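Local coordinates for uncharacterized protein (Bacteroides fragilis, PDB 3EUR) that is of unknown function but adopts a thioredoxin-like fold, which makes a role in thiol-disulfide chemistry possible though unproven, at residues 25-30 with 122-127; 115-120 with 134-139; 102-105 with 110-113; 57-62 with 66-71; 35-40 with 51-56. All blocks are in the same frame, centred on the assembly; numbering follows the deposited sequence.

Contact 1 of 5, residues 25-30 with 122-127; sequences TLYQFP and KNKTVL
The ammonium nitrogen of K124 is gripped by several oxygens: NZ donates to the backbone O of F29 at 2.7 Å, to a water that it meets at 2.8 Å, and weakly to O of K122 in its own segment. The bond to F29 is nearly collinear with that carbonyl, the C=O...N angle being 164°. The water in turn donates to O of Y27 (2.8 Å from its oxygen), so a direct and a bridged bond tie one lysine to the turn 25-30. This turn is a type I beta turn from L26 to F29, overlapped by an ST motif, OG1 of T25 accepting from N of Q28. It follows strand 23-25, while K124 lies in the loop between strands 116-120 and 126-131 of the same mixed thioredoxin-like sheet. A bend at chi2 (-59°) lays the lysine methylenes alongside L26, and one at chi4 (-68°) sets the direction of NZ. The two side chains run in opposite directions, with CD of K124 4.1 Å from CD1 of L26 and CE of K124 3.2 Å from O of L26. Nearer the backbone, CG of K124 lies 4.2 Å from CD1 of the Y27 ring, approaching obliquely. The Y27 hydroxyl is hydrogen-bonded to O of A11.

Contact 2 of 5, residues 115-120 with 134-139; sequences PTLYLL and QKVEQY
Different first torsions place the branches of the two leucines of strand 116-120 against helix 133-141: in L119 CG is anti to the backbone N (chi1 -175°), whereas in L117 it lies beside that nitrogen and anti to the carbonyl carbon (chi1 -62°). Both CB atoms point toward the helix, as do those of V136 and Y139 across the contact. This is the sheet-against-helix layer of a thioredoxin-like fold, the C-terminal helix lying over one face of the mixed sheet and alternate strand residues facing it. The contact is apolar, with no hydrogen bond between the segments. CD1 of L117 meets CG2 of V136 at 4.1 Å, the two side chains crossing at about a right angle. The backbones come nearest at L119 and V136, whose CA atoms are 7.2 Å apart. Y118, between the two leucines, points away from the helix, and its ring packs edge-to-face against Y109. Strand 33-38 flanks this strand, with F37 touching L117, and on the other side strand 126-131 brings L127 against Y139. Toward the end of the strand the Y139 side chain crosses that of L119, and a single methyl approaches the ring obliquely: CD2 of L119 lies 3.5 Å from CD2 of Y139 and 3.8 Å from CE2 of the same ring.

Contact 3 of 5, residues 102-105 with 110-113; sequences VIKN and DLRA
The short helix 102-105 and the irregular segment 110-113 come nearest at K104 and L111, whose CA atoms are 7.8 Å apart, and no hydrogen bond joins them. L111 spans the contact with its two methyls: CD1 meets CG of K104 at 3.8 Å, and CD2 of L111 meets CG2 of I103 at 4.1 Å. Both partners cross the leucine at about a right angle. Since CG2 of I103 is anti to its backbone N, CG1 being the branch beside that nitrogen (chi1 -65°), it is the short branch that faces the leucine. K104 contributes just the root of its chain, while NZ forms salt bridges with E77 and D76. On the far side of L111, D110 organises the backbone. Its OD1 accepts from N of R112 at 3.1 Å, an Asx turn, and from NE of R112 at 2.9 Å, the two donors arriving from opposite faces of the carboxylate plane. NH2 of R112 reaches OD2 of D110 at 2.8 Å, completing a side-on salt bridge; the carboxylate oxygens lie close to the guanidinium plane, but NH2 meets OD2 from above the carboxylate plane. The loop thus combines an apolar contact with an internal charged link, which holds the backbone around L111 turned and probably favours an ionised D110.

Contact 4 of 5, residues 57-62 with 66-71; sequences PVINGF and KKLKVL
The F62 ring is met obliquely by the K67 chain: CE of K67 lies 3.5 Å from CE2 of F62 and 3.8 Å from CD2. L140 of helix 133-141 also packs against this phenylalanine. A bend at chi3 (66°) of K67 brings CE beside the ring, and a further bend at chi4 directs NZ, which forms a salt bridge with E32. Closer to the backbone, CB of F62 touches CB of L68 at 3.8 Å, and one turn earlier CG2 of I59 reaches CD2 of L68 at 4.4 Å. The polar link is O of F62, which accepts two backbone bonds: from N of K67 at 3.1 Å, nearly in line with the carbonyl (C=O...N 169°), and from N of L68 at 3.3 Å, well above the carbonyl plane. K66, the first residue to leave helical angles and with positive phi, belongs to the Schellman motif that closes helix 57-64, and the chain turns directly into strand 68-74, a helix-to-strand junction within the thioredoxin-like domain. A carbonyl in the last turn is thereby supplied with two N-H groups, while the lysine methylenes and L68 give the adjacent aromatic side chain an apolar setting.

Contact 5 of 5, residues 35-40 with 51-56; sequences LLFINN and EGLKAS
L53 reaches from helix 44-55 to strand 33-38 and divides its two methyls between two strand residues. CD1 sits over one face of the F37 ring, 4.0 Å from the centroid and 27° off the ring normal, a CH-pi contact; it is equally far, 3.7 Å, from CD2 and from CE2 of F37. The other methyl, CD2 of L53, meets CD2 of L35 at 3.6 Å. In both pairs the side chains pass at a slant. The strand residues extend toward the helix with CG anti to the backbone N, at chi1 171° in F37 and -173° in L35, and L53 answers with CG beside its own backbone N. L35 and F37 lie two apart on the strand, hence on the same face of the sheet, and all three side chains are buried. C46, M49 and I50 of the same helix also pack on F37, and W93 touches L53. Just beyond the helix, OG of S56 caps the next one, 57-64, by accepting from N of I59, and is hydrogen-bonded to OE2 of E137 as well. A helix laid over an inner strand that immediately precedes it, with alternate strand side chains meeting a helix leucine, is the beta-alpha arrangement found in the thioredoxin-like fold.

In the fold
Contacts 1, 2, 4 and 5 all reach one mixed sheet, whose strands 68-74, 33-38, 116-120 and 126-131 lie side by side in that order. Contacts 2 and 5 are closest, their centres about 9 Å apart; contact 4 lies about 11 Å from each. Together they bring helices 44-55, 57-64 and 133-141 against the sheet, and S56 with E137 links contacts 5 and 2. Contact 3 stands apart, about 25 Å from contact 4 between centres, yet L111 touches I38 of contact 5. Along the chain 5, 4, 3 and 2 follow in series; contact 1 encloses 5, 4 and 3 and alternates with 2, so an early loop is fastened to the loop joining two late strands of a single thioredoxin-like domain.

Contact 1 of 5, residues 25-30 with 122-127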
# COMPACT_ATOMS: atom_id res chain seq x y z
N THR A 25 -9.25 -7.69 4.40
CA THR A 25 -8.83 -6.65 5.29
C THR A 25 -7.32 -6.61 5.43
O THR A 25 -6.62 -7.60 5.22
CB THR A 25 -9.47 -6.79 6.70
OG1 THR A 25 -8.82 -7.87 7.36
CG2 THR A 25 -11.00 -7.01 6.62
N LEU A 26 -6.81 -5.48 5.90
CA LEU A 26 -5.36 -5.41 6.21
C LEU A 26 -4.95 -6.52 7.18
O LEU A 26 -3.95 -7.20 6.99
CB LEU A 26 -4.99 -4.03 6.73
CG LEU A 26 -3.51 -3.85 7.12
CD1 LEU A 26 -2.58 -3.97 5.91
CD2 LEU A 26 -3.30 -2.55 7.88
N TYR A 27 -5.73 -6.71 8.24
CA TYR A 27 -5.30 -7.61 9.28
C TYR A 27 -5.33 -9.07 8.81
O TYR A 27 -4.62 -9.89 9.36
CB TYR A 27 -6.14 -7.44 10.57
CG TYR A 27 -5.83 -6.18 11.34
CD1 TYR A 27 -4.94 -5.21 10.90
CD2 TYR A 27 -6.49 -5.94 12.53
CE1 TYR A 27 -4.69 -4.07 11.64
CE2 TYR A 27 -6.23 -4.80 13.28
CZ TYR A 27 -5.37 -3.85 12.81
OH TYR A 27 -5.19 -2.71 13.57
N GLN A 28 -6.14 -9.37 7.81
CA GLN A 28 -6.20 -10.70 7.22
C GLN A 28 -5.11 -10.98 6.15
O GLN A 28 -5.04 -12.08 5.66
CB GLN A 28 -7.54 -10.91 6.56
CG GLN A 28 -8.75 -10.94 7.51
CD GLN A 28 -10.06 -10.73 6.79
OE1 GLN A 28 -10.10 -10.58 5.57
NE2 GLN A 28 -11.14 -10.70 7.54
N PHE A 29 -4.33 -9.96 5.79
CA PHE A 29 -3.39 -10.04 4.65
C PHE A 29 -2.10 -10.66 5.09
O PHE A 29 -1.38 -10.07 5.88
CB PHE A 29 -3.17 -8.62 4.15
CG PHE A 29 -2.34 -8.51 2.90
CD1 PHE A 29 -2.91 -8.82 1.68
CD2 PHE A 29 -1.03 -8.06 2.91
CE1 PHE A 29 -2.18 -8.68 0.50
CE2 PHE A 29 -0.31 -7.92 1.76
CZ PHE A 29 -0.89 -8.22 0.54
N PRO A 30 -1.74 -11.86 4.58
CA PRO A 30 -0.55 -12.52 5.12
C PRO A 30 0.74 -12.12 4.43
O PRO A 30 0.84 -12.26 3.22
CB PRO A 30 -0.87 -14.02 4.87
CG PRO A 30 -1.65 -14.00 3.58
CD PRO A 30 -2.51 -12.74 3.67
N LYS A 122 4.86 -8.62 10.21
CA LYS A 122 3.89 -9.69 10.03
C LYS A 122 2.61 -9.47 10.81
O LYS A 122 1.55 -9.95 10.42
CB LYS A 122 4.47 -11.07 10.37
CG LYS A 122 4.81 -11.30 11.79
CD LYS A 122 5.40 -12.66 12.05
CE LYS A 122 5.61 -12.90 13.52
NZ LYS A 122 6.13 -14.26 13.78
N ASN A 123 2.72 -8.76 11.93
CA ASN A 123 1.59 -8.43 12.81
C ASN A 123 0.96 -7.09 12.48
O ASN A 123 0.09 -6.63 13.19
CB ASN A 123 2.03 -8.44 14.25
CG ASN A 123 2.65 -9.75 14.68
OD1 ASN A 123 3.75 -9.76 15.32
ND2 ASN A 123 2.01 -10.82 14.41
N LYS A 124 1.44 -6.45 11.42
CA LYS A 124 0.97 -5.11 11.00
C LYS A 124 1.47 -4.00 11.93
O LYS A 124 0.94 -2.89 11.87
CB LYS A 124 -0.52 -5.03 10.73
CG LYS A 124 -1.00 -6.17 9.82
CD LYS A 124 -0.32 -6.22 8.46
CE LYS A 124 -0.79 -7.35 7.56
NZ LYS A 124 -0.40 -8.69 8.04
N THR A 125 2.51 -4.27 12.68
CA THR A 125 3.21 -3.21 13.41
C THR A 125 3.96 -2.34 12.40
O THR A 125 4.62 -2.84 11.50
CB THR A 125 4.18 -3.80 14.43
OG1 THR A 125 3.46 -4.62 15.33
CG2 THR A 125 4.95 -2.72 15.23
N VAL A 126 3.88 -1.02 12.60
CA VAL A 126 4.51 -0.07 11.73
C VAL A 126 6.01 -0.06 11.93
O VAL A 126 6.50 0.30 12.98
CB VAL A 126 3.91 1.35 11.90
CG1 VAL A 126 4.66 2.36 11.04
CG2 VAL A 126 2.44 1.36 11.61
N LEU A 127 6.74 -0.45 10.89
CA LEU A 127 8.19 -0.37 10.80
C LEU A 127 8.65 0.95 10.21
O LEU A 127 9.69 1.48 10.63
CB LEU A 127 8.74 -1.53 9.98
CG LEU A 127 8.42 -2.95 10.46
CD1 LEU A 127 8.95 -3.96 9.49
CD2 LEU A 127 8.89 -3.16 11.90
O HOH W 1 -2.00 -9.55 10.23

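Contact 2 of 5, residues 115-120 with 134-139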
# COMPACT_ATOMS: atom_id res chain seq x y z
N PRO A 115 1.02 10.01 -3.07
CA PRO A 115 1.20 8.62 -2.62
C PRO A 115 2.07 8.49 -1.41
O PRO A 115 2.99 9.20 -1.23
CB PRO A 115 1.92 7.98 -3.81
CG PRO A 115 2.66 9.06 -4.40
CD PRO A 115 1.78 10.24 -4.29
N THR A 116 1.72 7.52 -0.57
CA THR A 116 2.43 7.26 0.67
C THR A 116 2.60 5.77 0.96
O THR A 116 1.73 4.94 0.72
CB THR A 116 1.72 7.92 1.87
OG1 THR A 116 1.14 9.16 1.46
CG2 THR A 116 2.71 8.17 3.00
N LEU A 117 3.78 5.45 1.49
CA LEU A 117 4.16 4.09 1.86
C LEU A 117 4.26 3.90 3.35
O LEU A 117 4.79 4.73 4.06
CB LEU A 117 5.53 3.76 1.24
CG LEU A 117 5.63 3.77 -0.26
CD1 LEU A 117 7.10 3.56 -0.68
CD2 LEU A 117 4.76 2.70 -0.91
N TYR A 118 3.75 2.76 3.81
CA TYR A 118 4.01 2.24 5.15
C TYR A 118 4.62 0.86 5.01
O TYR A 118 4.12 0.06 4.23
CB TYR A 118 2.73 2.12 6.01
CG TYR A 118 2.10 3.40 6.41
CD1 TYR A 118 2.18 3.79 7.75
CD2 TYR A 118 1.50 4.23 5.52
CE1 TYR A 118 1.62 4.95 8.20
CE2 TYR A 118 0.93 5.48 5.96
CZ TYR A 118 1.04 5.81 7.31
OH TYR A 118 0.50 7.01 7.77
N LEU A 119 5.66 0.57 5.78
CA LEU A 119 6.21 -0.77 5.86
C LEU A 119 5.78 -1.37 7.18
O LEU A 119 6.00 -0.77 8.23
CB LEU A 119 7.73 -0.78 5.72
CG LEU A 119 8.37 -2.17 5.67
CD1 LEU A 119 8.05 -2.91 4.44
CD2 LEU A 119 9.90 -2.06 5.90
N LEU A 120 5.11 -2.52 7.10
CA LEU A 120 4.52 -3.19 8.25
C LEU A 120 5.11 -4.59 8.43
O LEU A 120 5.43 -5.26 7.42
CB LEU A 120 3.00 -3.34 8.05
CG LEU A 120 2.25 -2.10 7.62
CD1 LEU A 120 0.76 -2.42 7.39
CD2 LEU A 120 2.40 -0.94 8.57
N GLN A 134 13.10 5.18 -1.26
CA GLN A 134 14.50 4.94 -0.91
C GLN A 134 14.70 4.59 0.56
O GLN A 134 15.57 3.78 0.91
CB GLN A 134 15.37 6.07 -1.40
CG GLN A 134 15.22 7.37 -0.74
CD GLN A 134 16.24 8.38 -1.29
OE1 GLN A 134 16.12 8.72 -2.40
NE2 GLN A 134 17.19 8.82 -0.49
N LYS A 135 13.88 5.14 1.44
CA LYS A 135 13.97 4.77 2.85
C LYS A 135 13.53 3.30 3.07
O LYS A 135 14.12 2.59 3.84
CB LYS A 135 13.13 5.71 3.69
CG LYS A 135 13.05 5.42 5.12
CD LYS A 135 14.38 5.54 5.80
CE LYS A 135 14.23 5.50 7.33
NZ LYS A 135 15.53 5.11 7.97
N VAL A 136 12.49 2.86 2.36
CA VAL A 136 12.09 1.46 2.44
C VAL A 136 13.24 0.56 1.96
O VAL A 136 13.56 -0.44 2.61
CB VAL A 136 10.80 1.20 1.62
CG1 VAL A 136 10.47 -0.30 1.56
CG2 VAL A 136 9.62 2.00 2.20
N GLU A 137 13.88 0.93 0.85
CA GLU A 137 14.98 0.13 0.33
C GLU A 137 16.12 0.06 1.33
O GLU A 137 16.72 -0.99 1.55
CB GLU A 137 15.49 0.69 -1.01
CG GLU A 137 14.49 0.64 -2.13
CD GLU A 137 15.01 1.39 -3.34
OE1 GLU A 137 15.21 2.63 -3.22
OE2 GLU A 137 15.21 0.76 -4.41
N GLN A 138 16.46 1.21 1.93
CA GLN A 138 17.53 1.23 2.91
C GLN A 138 17.23 0.34 4.11
O GLN A 138 18.09 -0.40 4.58
CB GLN A 138 17.79 2.67 3.34
CG GLN A 138 19.08 2.82 4.09
CD GLN A 138 19.21 4.16 4.77
OE1 GLN A 138 18.80 5.20 4.22
NE2 GLN A 138 19.79 4.15 5.99
N TYR A 139 16.00 0.42 4.60
CA TYR A 139 15.59 -0.39 5.75
C TYR A 139 15.73 -1.87 5.44
O TYR A 139 16.26 -2.65 6.22
CB TYR A 139 14.16 -0.03 6.09
CG TYR A 139 13.65 -0.72 7.32
CD1 TYR A 139 13.69 -0.10 8.55
CD2 TYR A 139 13.14 -2.00 7.28
CE1 TYR A 139 13.24 -0.72 9.70
CE2 TYR A 139 12.70 -2.64 8.43
CZ TYR A 139 12.75 -1.99 9.63
OH TYR A 139 12.32 -2.57 10.80

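Contact 3 of 5, residues 102-105 with 110-113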
# COMPACT_ATOMS: atom_id res chain seq x y z
N VAL A 102 -14.02 4.36 4.16
CA VAL A 102 -13.77 4.31 5.58
C VAL A 102 -12.50 5.04 6.01
O VAL A 102 -12.48 5.76 7.00
CB VAL A 102 -13.87 2.87 6.09
CG1 VAL A 102 -13.65 2.83 7.56
CG2 VAL A 102 -15.24 2.23 5.73
N ILE A 103 -11.43 4.85 5.25
CA ILE A 103 -10.19 5.51 5.59
C ILE A 103 -10.38 7.03 5.64
O ILE A 103 -9.95 7.67 6.61
CB ILE A 103 -9.04 5.12 4.63
CG1 ILE A 103 -8.68 3.62 4.76
CG2 ILE A 103 -7.84 6.00 4.88
CD1 ILE A 103 -7.83 3.08 3.63
N LYS A 104 -11.06 7.57 4.64
CA LYS A 104 -11.36 9.01 4.66
C LYS A 104 -12.34 9.35 5.75
O LYS A 104 -12.09 10.28 6.56
CB LYS A 104 -12.09 9.35 3.38
CG LYS A 104 -11.23 9.51 2.27
CD LYS A 104 -12.04 9.94 0.97
CE LYS A 104 -11.85 11.35 0.63
NZ LYS A 104 -11.77 11.52 -0.87
N ASN A 105 -13.46 8.65 5.81
CA ASN A 105 -14.56 9.13 6.68
C ASN A 105 -14.23 8.99 8.15
O ASN A 105 -14.63 9.83 8.97
CB ASN A 105 -15.87 8.40 6.41
CG ASN A 105 -16.48 8.74 5.04
OD1 ASN A 105 -16.05 9.66 4.32
ND2 ASN A 105 -17.47 7.95 4.65
N ASP A 110 -3.53 9.49 7.33
CA ASP A 110 -3.31 10.83 6.79
C ASP A 110 -3.15 10.70 5.29
O ASP A 110 -2.22 10.03 4.83
CB ASP A 110 -2.05 11.41 7.41
CG ASP A 110 -1.72 12.81 6.97
OD1 ASP A 110 -2.43 13.42 6.16
OD2 ASP A 110 -0.68 13.32 7.45
N LEU A 111 -4.03 11.32 4.51
CA LEU A 111 -4.06 11.24 3.08
C LEU A 111 -3.52 12.49 2.39
O LEU A 111 -3.57 12.59 1.18
CB LEU A 111 -5.49 10.94 2.60
CG LEU A 111 -6.11 9.66 3.13
CD1 LEU A 111 -7.49 9.50 2.56
CD2 LEU A 111 -5.24 8.45 2.82
N ARG A 112 -3.02 13.47 3.15
CA ARG A 112 -2.70 14.76 2.55
C ARG A 112 -1.63 14.65 1.50
O ARG A 112 -1.64 15.42 0.55
CB ARG A 112 -2.29 15.75 3.61
CG ARG A 112 -3.47 16.17 4.44
CD ARG A 112 -3.06 17.07 5.59
NE ARG A 112 -2.25 16.30 6.53
CZ ARG A 112 -1.58 16.78 7.56
NH1 ARG A 112 -1.58 18.08 7.79
NH2 ARG A 112 -0.89 15.95 8.32
N ALA A 113 -0.68 13.73 1.69
CA ALA A 113 0.46 13.66 0.81
C ALA A 113 0.58 12.38 0.03
O ALA A 113 1.70 11.94 -0.30
CB ALA A 113 1.75 13.84 1.64

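Contact 4 of 5, residues 57-62 with 66-71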
# COMPACT_ATOMS: atom_id res chain seq x y z
N PRO A 57 15.72 -2.89 -7.18
CA PRO A 57 16.38 -4.17 -6.93
C PRO A 57 16.03 -4.73 -5.56
O PRO A 57 15.70 -5.91 -5.42
CB PRO A 57 17.87 -3.82 -7.03
CG PRO A 57 17.88 -2.73 -8.05
CD PRO A 57 16.66 -1.91 -7.74
N VAL A 58 16.11 -3.90 -4.53
CA VAL A 58 15.88 -4.39 -3.18
C VAL A 58 14.47 -4.91 -2.99
O VAL A 58 14.24 -6.00 -2.47
CB VAL A 58 16.27 -3.37 -2.10
CG1 VAL A 58 15.74 -3.76 -0.74
CG2 VAL A 58 17.76 -3.13 -2.12
N ILE A 59 13.49 -4.13 -3.42
CA ILE A 59 12.12 -4.57 -3.21
C ILE A 59 11.86 -5.83 -4.01
O ILE A 59 11.19 -6.74 -3.51
CB ILE A 59 11.13 -3.43 -3.49
CG1 ILE A 59 11.30 -2.35 -2.35
CG2 ILE A 59 9.69 -3.97 -3.61
CD1 ILE A 59 10.74 -0.93 -2.46
N ASN A 60 12.33 -5.88 -5.26
CA ASN A 60 12.16 -7.07 -6.13
C ASN A 60 12.79 -8.34 -5.49
O ASN A 60 12.27 -9.43 -5.62
CB ASN A 60 12.71 -6.83 -7.56
CG ASN A 60 11.70 -6.12 -8.44
OD1 ASN A 60 11.46 -4.85 -8.34
ND2 ASN A 60 10.95 -6.93 -9.14
N GLY A 61 13.91 -8.20 -4.80
CA GLY A 61 14.49 -9.35 -4.14
C GLY A 61 13.55 -9.86 -3.06
O GLY A 61 13.35 -11.08 -2.90
N PHE A 62 12.99 -8.96 -2.28
CA PHE A 62 12.07 -9.35 -1.21
C PHE A 62 10.73 -9.91 -1.73
O PHE A 62 10.19 -10.84 -1.12
CB PHE A 62 11.81 -8.16 -0.28
CG PHE A 62 12.85 -8.03 0.83
CD1 PHE A 62 14.13 -7.54 0.56
CD2 PHE A 62 12.58 -8.43 2.11
CE1 PHE A 62 15.06 -7.45 1.55
CE2 PHE A 62 13.49 -8.31 3.10
CZ PHE A 62 14.78 -7.84 2.82
N LYS A 66 9.26 -13.98 -1.58
CA LYS A 66 7.93 -14.18 -0.97
C LYS A 66 7.84 -13.64 0.43
O LYS A 66 6.87 -13.92 1.15
CB LYS A 66 7.41 -15.62 -1.08
CG LYS A 66 7.60 -16.26 -2.46
CD LYS A 66 6.86 -15.59 -3.58
CE LYS A 66 7.00 -16.35 -4.95
NZ LYS A 66 6.25 -15.65 -6.01
N LYS A 67 8.76 -12.76 0.81
CA LYS A 67 8.85 -12.17 2.16
C LYS A 67 7.95 -10.91 2.18
O LYS A 67 7.37 -10.58 3.23
CB LYS A 67 10.26 -11.77 2.45
CG LYS A 67 11.18 -12.93 2.61
CD LYS A 67 12.63 -12.50 2.70
CE LYS A 67 13.04 -11.72 3.88
NZ LYS A 67 12.96 -12.49 5.15
N LEU A 68 7.91 -10.12 1.11
CA LEU A 68 7.21 -8.85 1.06
C LEU A 68 6.12 -8.91 0.04
O LEU A 68 6.32 -9.39 -1.07
CB LEU A 68 8.20 -7.72 0.71
CG LEU A 68 7.65 -6.27 0.72
CD1 LEU A 68 8.76 -5.32 1.25
CD2 LEU A 68 7.09 -5.86 -0.56
N LYS A 69 4.95 -8.38 0.40
CA LYS A 69 3.84 -8.22 -0.49
C LYS A 69 3.40 -6.75 -0.47
O LYS A 69 3.33 -6.14 0.58
CB LYS A 69 2.67 -9.14 -0.17
CG LYS A 69 3.04 -10.63 -0.38
CD LYS A 69 1.95 -11.57 -0.14
CE LYS A 69 0.87 -11.49 -1.26
NZ LYS A 69 1.30 -11.91 -2.63
N VAL A 70 3.09 -6.25 -1.63
CA VAL A 70 2.58 -4.90 -1.83
C VAL A 70 1.04 -4.96 -1.77
O VAL A 70 0.41 -5.74 -2.52
CB VAL A 70 3.03 -4.29 -3.15
CG1 VAL A 70 2.42 -2.91 -3.37
CG2 VAL A 70 4.57 -4.20 -3.24
N LEU A 71 0.45 -4.13 -0.91
CA LEU A 71 -0.99 -3.91 -0.82
C LEU A 71 -1.22 -2.47 -1.20
O LEU A 71 -0.89 -1.56 -0.45
CB LEU A 71 -1.47 -4.22 0.59
CG LEU A 71 -2.98 -4.05 0.79
CD1 LEU A 71 -3.78 -4.92 -0.13
CD2 LEU A 71 -3.30 -4.34 2.25

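Contact 5 of 5, residues 35-40 with 51-56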
# COMPACT_ATOMS: atom_id res chain seq x y z
N LEU A 35 4.00 -3.96 2.38
CA LEU A 35 4.25 -2.61 1.93
C LEU A 35 2.91 -2.02 1.50
O LEU A 35 2.37 -2.40 0.47
CB LEU A 35 5.26 -2.59 0.78
CG LEU A 35 5.73 -1.20 0.33
CD1 LEU A 35 6.32 -0.39 1.49
CD2 LEU A 35 6.78 -1.39 -0.79
N LEU A 36 2.35 -1.20 2.38
CA LEU A 36 1.08 -0.57 2.15
C LEU A 36 1.31 0.71 1.33
O LEU A 36 2.06 1.57 1.74
CB LEU A 36 0.42 -0.23 3.50
CG LEU A 36 -0.91 0.52 3.44
CD1 LEU A 36 -1.98 -0.34 2.77
CD2 LEU A 36 -1.36 0.89 4.83
N PHE A 37 0.69 0.74 0.17
CA PHE A 37 0.88 1.78 -0.82
C PHE A 37 -0.43 2.50 -1.06
O PHE A 37 -1.28 2.02 -1.78
CB PHE A 37 1.47 1.12 -2.07
CG PHE A 37 1.56 1.98 -3.31
CD1 PHE A 37 1.67 3.38 -3.29
CD2 PHE A 37 1.62 1.37 -4.56
CE1 PHE A 37 1.76 4.09 -4.46
CE2 PHE A 37 1.72 2.09 -5.72
CZ PHE A 37 1.81 3.46 -5.67
N ILE A 38 -0.61 3.66 -0.42
CA ILE A 38 -1.84 4.45 -0.54
C ILE A 38 -1.69 5.34 -1.74
O ILE A 38 -0.74 6.10 -1.82
CB ILE A 38 -2.13 5.26 0.72
CG1 ILE A 38 -2.02 4.41 1.98
CG2 ILE A 38 -3.48 5.93 0.59
CD1 ILE A 38 -2.17 5.17 3.31
N ASN A 39 -2.59 5.24 -2.71
CA ASN A 39 -2.34 5.85 -4.04
C ASN A 39 -3.64 6.45 -4.54
O ASN A 39 -4.73 6.03 -4.15
CB ASN A 39 -1.84 4.78 -4.98
CG ASN A 39 -2.84 3.71 -5.23
OD1 ASN A 39 -2.86 2.66 -4.55
ND2 ASN A 39 -3.71 3.96 -6.11
N ASN A 40 -3.51 7.42 -5.42
CA ASN A 40 -4.66 7.86 -6.21
C ASN A 40 -4.00 7.96 -7.51
O ASN A 40 -3.18 8.86 -7.72
CB ASN A 40 -5.26 9.22 -5.76
CG ASN A 40 -6.44 9.59 -6.60
OD1 ASN A 40 -6.43 9.34 -7.81
ND2 ASN A 40 -7.47 10.17 -5.98
N GLU A 51 6.42 3.00 -10.94
CA GLU A 51 7.57 2.64 -11.72
C GLU A 51 8.76 2.33 -10.84
O GLU A 51 9.53 1.38 -11.07
CB GLU A 51 7.90 3.80 -12.67
CG GLU A 51 7.09 3.74 -13.95
CD GLU A 51 7.64 2.65 -14.83
OE1 GLU A 51 8.78 2.80 -15.29
OE2 GLU A 51 6.98 1.60 -15.01
N GLY A 52 8.94 3.13 -9.79
CA GLY A 52 10.01 2.93 -8.85
C GLY A 52 9.94 1.62 -8.12
O GLY A 52 10.96 0.94 -7.91
N LEU A 53 8.72 1.26 -7.69
CA LEU A 53 8.53 -0.02 -7.00
C LEU A 53 8.82 -1.19 -7.93
O LEU A 53 9.47 -2.16 -7.52
CB LEU A 53 7.08 -0.10 -6.50
CG LEU A 53 6.72 0.73 -5.27
CD1 LEU A 53 5.20 0.88 -5.18
CD2 LEU A 53 7.32 0.11 -4.00
N LYS A 54 8.39 -1.07 -9.18
CA LYS A 54 8.67 -2.14 -10.17
C LYS A 54 10.18 -2.29 -10.43
O LYS A 54 10.68 -3.39 -10.65
CB LYS A 54 7.96 -1.85 -11.48
CG LYS A 54 6.51 -1.97 -11.43
CD LYS A 54 5.88 -1.54 -12.81
CE LYS A 54 4.42 -1.79 -12.89
NZ LYS A 54 3.89 -1.38 -14.19
N ALA A 55 10.91 -1.18 -10.41
CA ALA A 55 12.33 -1.16 -10.82
C ALA A 55 13.26 -1.53 -9.68
O ALA A 55 14.38 -1.99 -9.90
CB ALA A 55 12.76 0.22 -11.33
N SER A 56 12.84 -1.37 -8.43
CA SER A 56 13.74 -1.43 -7.28
C SER A 56 14.39 -2.81 -7.12
O SER A 56 13.69 -3.79 -6.86
CB SER A 56 12.96 -1.16 -6.01
OG SER A 56 13.74 -1.43 -4.88